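Long-range contacts in N-acetylglucosamine-6-phosphate deacetylase (Mycobacterium smegmatis, PDB 6FV4), which probably removes the acetyl group from N-acetylglucosamine-6-phosphate in amino-sugar metabolism, as a metal-dependent hydrolase of the NagA family: residues T23-T28 with A342-V347; D70-G75 with G134-G139; A180-G185 with H204-Y209. The protein carries 1 engineered substitution. One frame throughout, in Å; residues are numbered along the deposited sequence.

Interaction 1 (T23-T28 with A342-V347); sequences TVLTGT and ALSLAV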
ATOM      1  N   THR B  23     -16.780  22.754 -16.970  1.00 33.29           N
ATOM      2  CA  THR B  23     -16.277  22.225 -15.703  1.00 33.33           C
ATOM      3  C   THR B  23     -15.039  22.999 -15.276  1.00 33.51           C
ATOM      4  O   THR B  23     -14.097  23.114 -16.062  1.00 29.10           O
ATOM      5  CB  THR B  23     -15.902  20.745 -15.805  1.00 34.07           C
ATOM      6  OG1 THR B  23     -17.028  19.973 -16.252  1.00 44.96           O
ATOM      7  CG2 THR B  23     -15.441  20.243 -14.453  1.00 33.79           C
ATOM      8  N   VAL B  24     -15.030  23.505 -14.041  1.00 29.79           N
ATOM      9  CA  VAL B  24     -13.856  24.169 -13.479  1.00 33.82           C
ATOM     10  C   VAL B  24     -13.470  23.454 -12.191  1.00 33.59           C
ATOM     11  O   VAL B  24     -14.249  23.424 -11.228  1.00 31.69           O
ATOM     12  CB  VAL B  24     -14.097  25.662 -13.219  1.00 34.43           C
ATOM     13  CG1 VAL B  24     -12.875  26.273 -12.559  1.00 31.05           C
ATOM     14  CG2 VAL B  24     -14.414  26.387 -14.523  1.00 33.65           C
ATOM     15  N   LEU B  25     -12.274  22.873 -12.177  1.00 27.68           N
ATOM     16  CA  LEU B  25     -11.701  22.287 -10.978  1.00 28.77           C
ATOM     17  C   LEU B  25     -10.755  23.307 -10.358  1.00 32.84           C
ATOM     18  O   LEU B  25      -9.852  23.813 -11.032  1.00 31.50           O
ATOM     19  CB  LEU B  25     -10.988  20.972 -11.298  1.00 30.63           C
ATOM     20  CG  LEU B  25     -12.031  19.858 -11.457  1.00 34.94           C
ATOM     21  CD1 LEU B  25     -12.233  19.534 -12.915  1.00 37.58           C
ATOM     22  CD2 LEU B  25     -11.636  18.624 -10.685  1.00 35.39           C
ATOM     23  N   THR B  26     -10.999  23.647  -9.095  1.00 32.59           N
ATOM     24  CA  THR B  26     -10.245  24.699  -8.431  1.00 34.13           C
ATOM     25  C   THR B  26      -9.092  24.161  -7.609  1.00 33.22           C
ATOM     26  O   THR B  26      -8.232  24.940  -7.184  1.00 35.12           O
ATOM     27  CB  THR B  26     -11.169  25.517  -7.512  1.00 36.50           C
ATOM     28  OG1 THR B  26     -11.479  24.748  -6.346  1.00 38.33           O
ATOM     29  CG2 THR B  26     -12.464  25.859  -8.229  1.00 36.04           C
ATOM     30  N   GLY B  27      -9.045  22.856  -7.374  1.00 32.31           N
ATOM     31  CA  GLY B  27      -8.123  22.255  -6.439  1.00 38.52           C
ATOM     32  C   GLY B  27      -8.820  21.657  -5.236  1.00 41.64           C
ATOM     33  O   GLY B  27      -8.309  20.695  -4.649  1.00 45.15           O
ATOM     34  N   THR B  28      -9.983  22.200  -4.866  1.00 39.84           N
ATOM     35  CA  THR B  28     -10.792  21.642  -3.787  1.00 43.70           C
ATOM     36  C   THR B  28     -12.222  21.341  -4.226  1.00 42.92           C
ATOM     37  O   THR B  28     -12.874  20.462  -3.652  1.00 46.15           O
ATOM     38  CB  THR B  28     -10.833  22.596  -2.593  1.00 44.08           C
ATOM     39  OG1 THR B  28     -11.306  23.877  -3.028  1.00 46.13           O
ATOM     40  CG2 THR B  28      -9.453  22.745  -1.980  1.00 46.82           C
ATOM     41  N   ALA B 342     -11.943  11.079 -10.369  1.00 31.11           N
ATOM     42  CA  ALA B 342     -10.597  10.893 -10.902  1.00 32.98           C
ATOM     43  C   ALA B 342      -9.952  12.233 -11.250  1.00 31.93           C
ATOM     44  O   ALA B 342      -8.771  12.448 -10.964  1.00 30.61           O
ATOM     45  CB  ALA B 342     -10.636   9.978 -12.126  1.00 30.40           C
ATOM     46  N   LEU B 343     -10.710  13.128 -11.891  1.00 32.56           N
ATOM     47  CA  LEU B 343     -10.226  14.472 -12.170  1.00 34.31           C
ATOM     48  C   LEU B 343      -9.873  15.200 -10.887  1.00 32.39           C
ATOM     49  O   LEU B 343      -8.877  15.930 -10.831  1.00 31.50           O
ATOM     50  CB  LEU B 343     -11.284  15.254 -12.943  1.00 34.18           C
ATOM     51  CG  LEU B 343     -11.489  14.848 -14.398  1.00 36.03           C
ATOM     52  CD1 LEU B 343     -12.679  15.594 -14.958  1.00 37.42           C
ATOM     53  CD2 LEU B 343     -10.249  15.119 -15.235  1.00 33.05           C
ATOM     54  N   SER B 344     -10.692  15.025  -9.845  1.00 35.35           N
ATOM     55  CA  SER B 344     -10.449  15.725  -8.590  1.00 35.85           C
ATOM     56  C   SER B 344      -9.193  15.209  -7.904  1.00 33.06           C
ATOM     57  O   SER B 344      -8.421  15.990  -7.329  1.00 29.95           O
ATOM     58  CB  SER B 344     -11.666  15.590  -7.676  1.00 32.69           C
ATOM     59  OG  SER B 344     -12.656  16.522  -8.076  1.00 35.88           O
ATOM     60  N   LEU B 345      -8.961  13.901  -7.965  1.00 30.55           N
ATOM     61  CA  LEU B 345      -7.727  13.360  -7.416  1.00 29.72           C
ATOM     62  C   LEU B 345      -6.523  13.816  -8.235  1.00 29.97           C
ATOM     63  O   LEU B 345      -5.518  14.253  -7.677  1.00 26.46           O
ATOM     64  CB  LEU B 345      -7.800  11.839  -7.373  1.00 31.77           C
ATOM     65  CG  LEU B 345      -6.538  11.128  -6.894  1.00 30.56           C
ATOM     66  CD1 LEU B 345      -6.231  11.501  -5.460  1.00 27.87           C
ATOM     67  CD2 LEU B 345      -6.700   9.605  -7.069  1.00 31.92           C
ATOM     68  N   ALA B 346      -6.622  13.730  -9.566  1.00 28.09           N
ATOM     69  CA  ALA B 346      -5.498  14.076 -10.424  1.00 31.09           C
ATOM     70  C   ALA B 346      -5.101  15.540 -10.252  1.00 29.41           C
ATOM     71  O   ALA B 346      -3.911  15.872 -10.284  1.00 28.42           O
ATOM     72  CB  ALA B 346      -5.848  13.764 -11.880  1.00 30.59           C
ATOM     73  N   VAL B 347      -6.079  16.427 -10.019  1.00 28.11           N
ATOM     74  CA  VAL B 347      -5.742  17.833  -9.802  1.00 31.52           C
ATOM     75  C   VAL B 347      -4.957  18.005  -8.507  1.00 29.15           C
ATOM     76  O   VAL B 347      -3.995  18.781  -8.443  1.00 30.71           O
ATOM     77  CB  VAL B 347      -7.015  18.700  -9.827  1.00 31.86           C
ATOM     78  CG1 VAL B 347      -6.739  20.061  -9.197  1.00 28.60           C
ATOM     79  CG2 VAL B 347      -7.479  18.885 -11.242  1.00 27.10           C
TER
HETATM   80  O   HOH W   1      -9.037  18.775  -6.683  1.00 36.73           O
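Leu-25 meets the helix 339-357 with CG turned anti to its own carbonyl carbon (chi1 -78°), while Val-347 sets CG1 anti to its backbone N (chi1 163°) and keeps CG2 beside that N. The first torsion turns the leucine's branch toward the helix, and the CD2 methyl makes the contact; the second spreads the two valine methyls over separate targets. CD2 of Leu-25 settles 3.5 Å from OG of Ser-344, a hydroxyl that also makes a weak hydrogen bond back to the carbonyl of Asp-340 one turn earlier. The same methyl touches CB of Leu-343 at 4.1 Å, so it lies across two consecutive helix residues. One turn on, CG2 of Val-347 packs against CB of Leu-25 at 4.1 Å, and CG1 comes within 3.8 Å of CA of Gly-27.

This joins the small beta domain, to which strand 23-25 probably belongs, to a late helix of the amidohydrolase barrel domain. Strand 23-25 runs alongside strand 63-76, with backbone hydrogen bonds from Thr-23 and Leu-25 to Val-64. The axes of strand 23-25 and helix 342-347 come within 10.1 Å, running the same way at 36° to each other.

No direct hydrogen bond crosses. Instead a water donates to O of Ser-344 at 2.9 Å and, weakly, to O of Gly-27, bridging the loop beyond the strand to the helix. Ala-342 and Ala-346 pack on helix 324-334; Val-347 also touches Phe-328 of that helix, and Val-65 and Pro-66 of strand 63-76.

Interaction 2 (D70-G75 with G134-G139); sequences DTHLHG and GIHLEG. With ZN (zinc ion), chain H; CD (cadmium ion), chain J.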
ATOM      1  N   ASP B  70       5.137  20.782 -11.996  1.00 22.41           N
ATOM      2  CA  ASP B  70       6.101  19.695 -12.179  1.00 23.59           C
ATOM      3  C   ASP B  70       7.329  19.977 -11.330  1.00 23.35           C
ATOM      4  O   ASP B  70       8.100  20.901 -11.625  1.00 27.68           O
ATOM      5  CB  ASP B  70       6.468  19.542 -13.652  1.00 21.89           C
ATOM      6  CG  ASP B  70       7.174  18.227 -13.948  1.00 28.18           C
ATOM      7  OD1 ASP B  70       7.465  17.977 -15.145  1.00 27.77           O
ATOM      8  OD2 ASP B  70       7.435  17.445 -12.999  1.00 25.39           O
ATOM      9  N   THR B  71       7.514  19.195 -10.271  1.00 23.87           N
ATOM     10  CA  THR B  71       8.557  19.469  -9.295  1.00 20.68           C
ATOM     11  C   THR B  71       9.810  18.628  -9.497  1.00 22.73           C
ATOM     12  O   THR B  71      10.698  18.641  -8.640  1.00 25.15           O
ATOM     13  CB  THR B  71       8.030  19.269  -7.873  1.00 24.91           C
ATOM     14  OG1 THR B  71       7.503  17.940  -7.730  1.00 25.99           O
ATOM     15  CG2 THR B  71       6.926  20.283  -7.575  1.00 24.67           C
ATOM     16  N   HIS B  72       9.925  17.915 -10.608  1.00 23.50           N
ATOM     17  CA  HIS B  72      11.101  17.071 -10.813  1.00 24.07           C
ATOM     18  C   HIS B  72      11.165  16.779 -12.311  1.00 24.72           C
ATOM     19  O   HIS B  72      10.438  15.914 -12.802  1.00 24.24           O
ATOM     20  CB  HIS B  72      11.004  15.801  -9.973  1.00 28.45           C
ATOM     21  CG  HIS B  72      12.132  14.826 -10.172  1.00 26.46           C
ATOM     22  ND1 HIS B  72      12.386  13.802  -9.289  1.00 25.26           N
ATOM     23  CD2 HIS B  72      13.054  14.704 -11.157  1.00 26.00           C
ATOM     24  CE1 HIS B  72      13.419  13.096  -9.716  1.00 24.45           C
ATOM     25  NE2 HIS B  72      13.846  13.628 -10.847  1.00 24.10           N
ATOM     26  N   LEU B  73      12.020  17.512 -13.018  1.00 22.95           N
ATOM     27  CA  LEU B  73      12.234  17.278 -14.438  1.00 23.69           C
ATOM     28  C   LEU B  73      13.594  17.829 -14.825  1.00 25.24           C
ATOM     29  O   LEU B  73      14.125  18.739 -14.178  1.00 23.96           O
ATOM     30  CB  LEU B  73      11.149  17.907 -15.310  1.00 22.41           C
ATOM     31  CG  LEU B  73      11.070  19.423 -15.354  1.00 24.25           C
ATOM     32  CD1 LEU B  73      10.375  19.849 -16.647  1.00 25.87           C
ATOM     33  CD2 LEU B  73      10.316  19.931 -14.143  1.00 26.94           C
ATOM     34  N   HIS B  74      14.140  17.270 -15.908  1.00 28.61           N
ATOM     35  CA  HIS B  74      15.509  17.555 -16.326  1.00 27.24           C
ATOM     36  C   HIS B  74      15.596  18.369 -17.597  1.00 28.98           C
ATOM     37  O   HIS B  74      16.632  18.994 -17.844  1.00 29.72           O
ATOM     38  CB  HIS B  74      16.280  16.235 -16.510  1.00 24.96           C
ATOM     39  CG  HIS B  74      16.417  15.468 -15.239  1.00 28.95           C
ATOM     40  ND1 HIS B  74      17.422  15.714 -14.328  1.00 29.06           N
ATOM     41  CD2 HIS B  74      15.642  14.500 -14.693  1.00 26.66           C
ATOM     42  CE1 HIS B  74      17.276  14.913 -13.285  1.00 28.07           C
ATOM     43  NE2 HIS B  74      16.207  14.163 -13.488  1.00 30.84           N
ATOM     44  N   GLY B  75      14.534  18.398 -18.392  1.00 24.85           N
ATOM     45  CA  GLY B  75      14.550  19.227 -19.577  1.00 25.07           C
ATOM     46  C   GLY B  75      13.400  18.881 -20.486  1.00 26.84           C
ATOM     47  O   GLY B  75      12.381  18.340 -20.046  1.00 26.83           O
ATOM     48  N   GLY B 134      12.470  27.019  -9.152  1.00 21.92           N
ATOM     49  CA  GLY B 134      13.296  26.447  -8.113  1.00 20.61           C
ATOM     50  C   GLY B 134      14.263  25.482  -8.747  1.00 21.78           C
ATOM     51  O   GLY B 134      14.214  25.229  -9.952  1.00 25.31           O
ATOM     52  N   ILE B 135      15.149  24.947  -7.909  1.00 23.72           N
ATOM     53  CA  ILE B 135      16.149  23.968  -8.322  1.00 27.14           C
ATOM     54  C   ILE B 135      16.033  22.745  -7.427  1.00 23.84           C
ATOM     55  O   ILE B 135      15.813  22.863  -6.216  1.00 22.77           O
ATOM     56  CB  ILE B 135      17.584  24.536  -8.253  1.00 23.96           C
ATOM     57  CG1 ILE B 135      17.707  25.813  -9.091  1.00 24.46           C
ATOM     58  CG2 ILE B 135      18.593  23.461  -8.711  1.00 23.00           C
ATOM     59  CD1 ILE B 135      19.040  26.625  -8.828  1.00 26.48           C
ATOM     60  N   HIS B 136      16.200  21.575  -8.024  1.00 23.12           N
ATOM     61  CA  HIS B 136      16.234  20.312  -7.314  1.00 22.58           C
ATOM     62  C   HIS B 136      17.578  19.659  -7.592  1.00 23.32           C
ATOM     63  O   HIS B 136      17.934  19.442  -8.756  1.00 26.32           O
ATOM     64  CB  HIS B 136      15.076  19.427  -7.777  1.00 24.24           C
ATOM     65  CG  HIS B 136      15.193  17.986  -7.385  1.00 26.38           C
ATOM     66  ND1 HIS B 136      14.700  16.972  -8.177  1.00 25.61           N
ATOM     67  CD2 HIS B 136      15.694  17.386  -6.277  1.00 26.42           C
ATOM     68  CE1 HIS B 136      14.918  15.808  -7.593  1.00 27.32           C
ATOM     69  NE2 HIS B 136      15.503  16.028  -6.432  1.00 24.82           N
ATOM     70  N   LEU B 137      18.327  19.355  -6.537  1.00 19.21           N
ATOM     71  CA  LEU B 137      19.592  18.640  -6.691  1.00 26.47           C
ATOM     72  C   LEU B 137      19.318  17.155  -6.504  1.00 28.18           C
ATOM     73  O   LEU B 137      19.217  16.668  -5.372  1.00 27.94           O
ATOM     74  CB  LEU B 137      20.629  19.135  -5.693  1.00 26.54           C
ATOM     75  CG  LEU B 137      20.812  20.657  -5.673  1.00 25.77           C
ATOM     76  CD1 LEU B 137      21.826  21.015  -4.608  1.00 25.43           C
ATOM     77  CD2 LEU B 137      21.237  21.150  -7.036  1.00 25.12           C
ATOM     78  N   GLU B 138      19.180  16.438  -7.619  1.00 31.94           N
ATOM     79  CA  GLU B 138      19.060  14.977  -7.587  1.00 27.06           C
ATOM     80  C   GLU B 138      20.455  14.370  -7.720  1.00 32.91           C
ATOM     81  O   GLU B 138      20.849  13.825  -8.754  1.00 28.45           O
ATOM     82  CB  GLU B 138      18.132  14.477  -8.678  1.00 32.31           C
ATOM     83  CG  GLU B 138      17.841  12.970  -8.497  1.00 27.13           C
ATOM     84  CD  GLU B 138      16.890  12.427  -9.510  1.00 30.71           C
ATOM     85  OE1 GLU B 138      16.882  12.956 -10.623  1.00 32.74           O
ATOM     86  OE2 GLU B 138      16.161  11.464  -9.192  1.00 33.13           O
ATOM     87  N   GLY B 139      21.206  14.487  -6.629  1.00 31.73           N
ATOM     88  CA  GLY B 139      22.615  14.184  -6.630  1.00 30.77           C
ATOM     89  C   GLY B 139      23.389  15.393  -6.136  1.00 29.35           C
ATOM     90  O   GLY B 139      22.898  16.525  -6.174  1.00 28.35           O
TER
HETATM   91 ZN    ZN H 401      15.401  12.861 -12.068  1.00 27.02          ZN
HETATM   92 CD    CD J 403      16.436   9.672 -10.799  1.00 27.76          CD
HETATM   93  O   HOH W   2      16.331   7.508 -12.223  1.00 31.32           O
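His-72, His-74 and Glu-138 are drawn together by a shared zinc ion, a metal-mediated contact at the C-terminal ends of strands in the amidohydrolase barrel. His-72 and His-74 form the HxH pair of this superfamily, and each gives NE2 to the zinc at 2.1 Å. Glu-138 adds OE1 at the same distance, while its OE2 lies 2.4 Å from the cadmium ion, making the carboxylate a bridge between the two metals. An extended chain, with CG anti to the backbone N (chi1 -171°), carries it there. The carboxylate is nearly coplanar with the His-74 ring, whose edge OE1 meets, but stands 84° from the ring of His-72.

Beneath the metals lies a T-shaped pair: the edge of His-136 points at one face of His-72, with CE1 of His-136 3.6 Å from ND1 of His-72 and the planes at 74°. Second-shell bonds orient both rings, His-72 ND1 to Glu-253 and His-136 to Thr-178 through NE2 and to Ser-107 through ND1.

Strand 104-109 pairs in parallel with both 63-76 and 134-138, placing it between them, while Ile-135 and Leu-137 face outward onto helix 113-129.

Interaction 3 (A180-G185 with H204-Y209); sequences APERDG and HTEATY. With CD (cadmium ion), chain J.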
ATOM      1  N   ALA B 180      20.403  10.130  -0.199  1.00 29.80           N
ATOM      2  CA  ALA B 180      20.383   8.707   0.118  1.00 31.90           C
ATOM      3  C   ALA B 180      20.668   8.534   1.607  1.00 36.84           C
ATOM      4  O   ALA B 180      21.748   8.926   2.068  1.00 31.57           O
ATOM      5  CB  ALA B 180      21.409   7.943  -0.718  1.00 32.43           C
ATOM      6  N   PRO B 181      19.736   7.973   2.391  1.00 33.79           N
ATOM      7  CA  PRO B 181      19.855   8.039   3.860  1.00 33.23           C
ATOM      8  C   PRO B 181      20.964   7.190   4.474  1.00 33.78           C
ATOM      9  O   PRO B 181      21.197   7.331   5.681  1.00 36.77           O
ATOM     10  CB  PRO B 181      18.480   7.551   4.345  1.00 35.29           C
ATOM     11  CG  PRO B 181      17.566   7.769   3.216  1.00 33.21           C
ATOM     12  CD  PRO B 181      18.382   7.559   1.976  1.00 34.88           C
ATOM     13  N   GLU B 182      21.641   6.317   3.720  1.00 35.53           N
ATOM     14  CA  GLU B 182      22.611   5.407   4.318  1.00 37.22           C
ATOM     15  C   GLU B 182      24.053   5.898   4.228  1.00 38.14           C
ATOM     16  O   GLU B 182      24.929   5.293   4.857  1.00 35.17           O
ATOM     17  CB  GLU B 182      22.503   4.008   3.688  1.00 36.10           C
ATOM     18  CG  GLU B 182      23.047   3.876   2.270  1.00 38.15           C
ATOM     19  CD  GLU B 182      22.032   4.267   1.209  1.00 35.94           C
ATOM     20  OE1 GLU B 182      21.212   5.176   1.474  1.00 41.46           O
ATOM     21  OE2 GLU B 182      22.061   3.680   0.107  1.00 36.34           O
ATOM     22  N   ARG B 183      24.322   6.980   3.497  1.00 39.23           N
ATOM     23  CA  ARG B 183      25.679   7.517   3.431  1.00 37.88           C
ATOM     24  C   ARG B 183      26.075   8.166   4.754  1.00 36.88           C
ATOM     25  O   ARG B 183      25.247   8.759   5.454  1.00 36.96           O
ATOM     26  CB  ARG B 183      25.807   8.533   2.295  1.00 35.46           C
ATOM     27  CG  ARG B 183      25.550   7.956   0.917  1.00 36.74           C
ATOM     28  CD  ARG B 183      26.186   8.816  -0.148  1.00 36.91           C
ATOM     29  NE  ARG B 183      27.634   8.609  -0.194  1.00 38.21           N
ATOM     30  CZ  ARG B 183      28.247   7.906  -1.137  1.00 37.36           C
ATOM     31  NH1 ARG B 183      27.542   7.360  -2.115  1.00 38.17           N
ATOM     32  NH2 ARG B 183      29.562   7.746  -1.101  1.00 38.72           N
ATOM     33  N   ASP B 184      27.350   8.028   5.105  1.00 38.42           N
ATOM     34  CA  ASP B 184      27.897   8.766   6.238  1.00 42.64           C
ATOM     35  C   ASP B 184      27.544  10.242   6.116  1.00 37.30           C
ATOM     36  O   ASP B 184      27.753  10.855   5.064  1.00 37.25           O
ATOM     37  CB  ASP B 184      29.416   8.596   6.311  1.00 42.93           C
ATOM     38  CG  ASP B 184      29.828   7.182   6.684  1.00 51.38           C
ATOM     39  OD1 ASP B 184      29.176   6.587   7.571  1.00 53.36           O
ATOM     40  OD2 ASP B 184      30.812   6.673   6.099  1.00 59.44           O
ATOM     41  N   GLY B 185      26.962  10.796   7.185  1.00 33.74           N
ATOM     42  CA  GLY B 185      26.580  12.193   7.237  1.00 35.76           C
ATOM     43  C   GLY B 185      25.212  12.538   6.683  1.00 34.20           C
ATOM     44  O   GLY B 185      24.855  13.725   6.676  1.00 32.82           O
ATOM     45  N   HIS B 204      17.248   7.388  -4.649  1.00 24.83           N
ATOM     46  CA  HIS B 204      18.496   6.830  -5.178  1.00 28.26           C
ATOM     47  C   HIS B 204      19.319   6.155  -4.087  1.00 30.01           C
ATOM     48  O   HIS B 204      20.482   6.479  -3.856  1.00 29.74           O
ATOM     49  CB  HIS B 204      19.311   7.918  -5.878  1.00 28.57           C
ATOM     50  CG  HIS B 204      18.816   8.208  -7.250  1.00 23.00           C
ATOM     51  ND1 HIS B 204      19.400   7.678  -8.380  1.00 23.58           N
ATOM     52  CD2 HIS B 204      17.761   8.940  -7.672  1.00 21.82           C
ATOM     53  CE1 HIS B 204      18.733   8.079  -9.445  1.00 27.85           C
ATOM     54  NE2 HIS B 204      17.729   8.840  -9.043  1.00 22.79           N
ATOM     55  N   THR B 205      18.687   5.183  -3.424  1.00 30.78           N
ATOM     56  CA  THR B 205      19.200   4.710  -2.157  1.00 26.42           C
ATOM     57  C   THR B 205      18.930   3.222  -1.992  1.00 32.79           C
ATOM     58  O   THR B 205      17.937   2.690  -2.491  1.00 28.17           O
ATOM     59  CB  THR B 205      18.572   5.503  -1.005  1.00 29.39           C
ATOM     60  OG1 THR B 205      18.968   4.932   0.246  1.00 35.08           O
ATOM     61  CG2 THR B 205      17.053   5.501  -1.112  1.00 32.20           C
ATOM     62  N   GLU B 206      19.859   2.569  -1.297  1.00 33.66           N
ATOM     63  CA  GLU B 206      19.744   1.205  -0.815  1.00 35.02           C
ATOM     64  C   GLU B 206      19.450   1.165   0.683  1.00 37.65           C
ATOM     65  O   GLU B 206      19.718   0.150   1.334  1.00 35.05           O
ATOM     66  CB  GLU B 206      21.031   0.434  -1.136  1.00 37.05           C
ATOM     67  CG  GLU B 206      21.400   0.415  -2.625  1.00 35.49           C
ATOM     68  CD  GLU B 206      20.358  -0.302  -3.474  1.00 42.60           C
ATOM     69  OE1 GLU B 206      19.731  -1.269  -2.970  1.00 42.41           O
ATOM     70  OE2 GLU B 206      20.158   0.095  -4.646  1.00 43.14           O
ATOM     71  N   ALA B 207      18.910   2.256   1.239  1.00 32.24           N
ATOM     72  CA  ALA B 207      18.652   2.335   2.669  1.00 31.10           C
ATOM     73  C   ALA B 207      17.610   1.311   3.098  1.00 31.43           C
ATOM     74  O   ALA B 207      16.707   0.953   2.343  1.00 35.72           O
ATOM     75  CB  ALA B 207      18.154   3.726   3.052  1.00 31.29           C
ATOM     76  N   THR B 208      17.728   0.862   4.338  1.00 31.06           N
ATOM     77  CA  THR B 208      16.715  -0.011   4.891  1.00 34.30           C
ATOM     78  C   THR B 208      15.511   0.816   5.346  1.00 37.00           C
ATOM     79  O   THR B 208      15.526   2.057   5.350  1.00 31.00           O
ATOM     80  CB  THR B 208      17.289  -0.827   6.048  1.00 36.62           C
ATOM     81  OG1 THR B 208      17.582   0.045   7.146  1.00 32.68           O
ATOM     82  CG2 THR B 208      18.578  -1.548   5.620  1.00 35.28           C
ATOM     83  N   TYR B 209      14.452   0.100   5.718  1.00 30.17           N
ATOM     84  CA  TYR B 209      13.278   0.734   6.311  1.00 30.94           C
ATOM     85  C   TYR B 209      13.663   1.602   7.503  1.00 28.38           C
ATOM     86  O   TYR B 209      13.216   2.747   7.619  1.00 33.16           O
ATOM     87  CB  TYR B 209      12.262  -0.340   6.732  1.00 26.42           C
ATOM     88  CG  TYR B 209      11.162   0.198   7.637  1.00 25.79           C
ATOM     89  CD1 TYR B 209      10.030   0.800   7.105  1.00 27.67           C
ATOM     90  CD2 TYR B 209      11.266   0.114   9.018  1.00 30.58           C
ATOM     91  CE1 TYR B 209       9.028   1.305   7.934  1.00 29.89           C
ATOM     92  CE2 TYR B 209      10.266   0.615   9.853  1.00 31.97           C
ATOM     93  CZ  TYR B 209       9.159   1.211   9.303  1.00 29.40           C
ATOM     94  OH  TYR B 209       8.177   1.713  10.125  1.00 33.01           O
TER
HETATM   95 CD    CD J 403      16.436   9.672 -10.799  1.00 27.76          CD
HETATM   96  O   HOH W   2      16.331   7.508 -12.223  1.00 31.32           O
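Glu-182 and Thr-205 form the tight centre of this contact between two loops. The carboxylate of Glu-182 takes two hydrogen bonds from the other segment: OG1 of Thr-205 donates to OE1 at 2.6 Å, and the backbone N of Glu-206 donates to OE2 at 2.8 Å. The hydroxyl reaches OE1 on its syn side, 27° out of the carboxylate plane; the amide comes from above that plane, 37° out of it. Glu-182 gets there by folding back: CG sits in the crowded position between backbone N and carbonyl carbon (chi1 73°), and a bend at the next torsion turns the acid toward 204-209. The same Thr-205 OG1 accepts from N of Ala-207 at 2.9 Å, closing an ST turn, so a single hydroxyl both shapes its own loop and ties it to the neighbouring one.

Apolar groups close in beside this polar cluster. CD of Pro-181 sits 3.2 Å from OG1 of Thr-205 and 4.0 Å from CB of Ala-207, and CB of Ala-180 lies 3.8 Å from CB of Thr-205. Ala-180 and Pro-181 open a type I turn that runs to Arg-183.

The outer side is looser. Of the Glu-206 side chain, it is CB that comes near Glu-182; its carboxylate leads away to Thr-144 and to a salt bridge with Arg-146. Beyond the turn, Asp-184 and the N-cap Gly-185 are exposed to solvent.

At the inner end, NE2 of His-204 binds the cadmium ion at 2.3 Å. Both loops follow neighbouring parallel strands, 174-179 and 199-202. The metal site of amidohydrolases lies at this C-terminal rim of the barrel, and here the second of the two loops supplies a ligand, His-204.

Interactions 2 and 3 meet at the cadmium ion: OE2 of Glu-138 and NE2 of His-204, 3.1 Å apart, both bind it, with His-150, His-225 and a water among the other ligands. Interaction 2 also holds the zinc, and the side chain of His-204 in interaction 3 is about 6 Å from that ion. The backbone of His-72 bonds to that of Ala-283, the engineered residue at the predicted proton donor/acceptor position. Interaction 1 lies away from this site, its centre about 25 Å from that of interaction 2 and about 36 Å from that of interaction 3. Its link to the metals is structural: strand 23-25 pairs with strand 63-76, whose chain turns a corner at His-72 and also carries His-74.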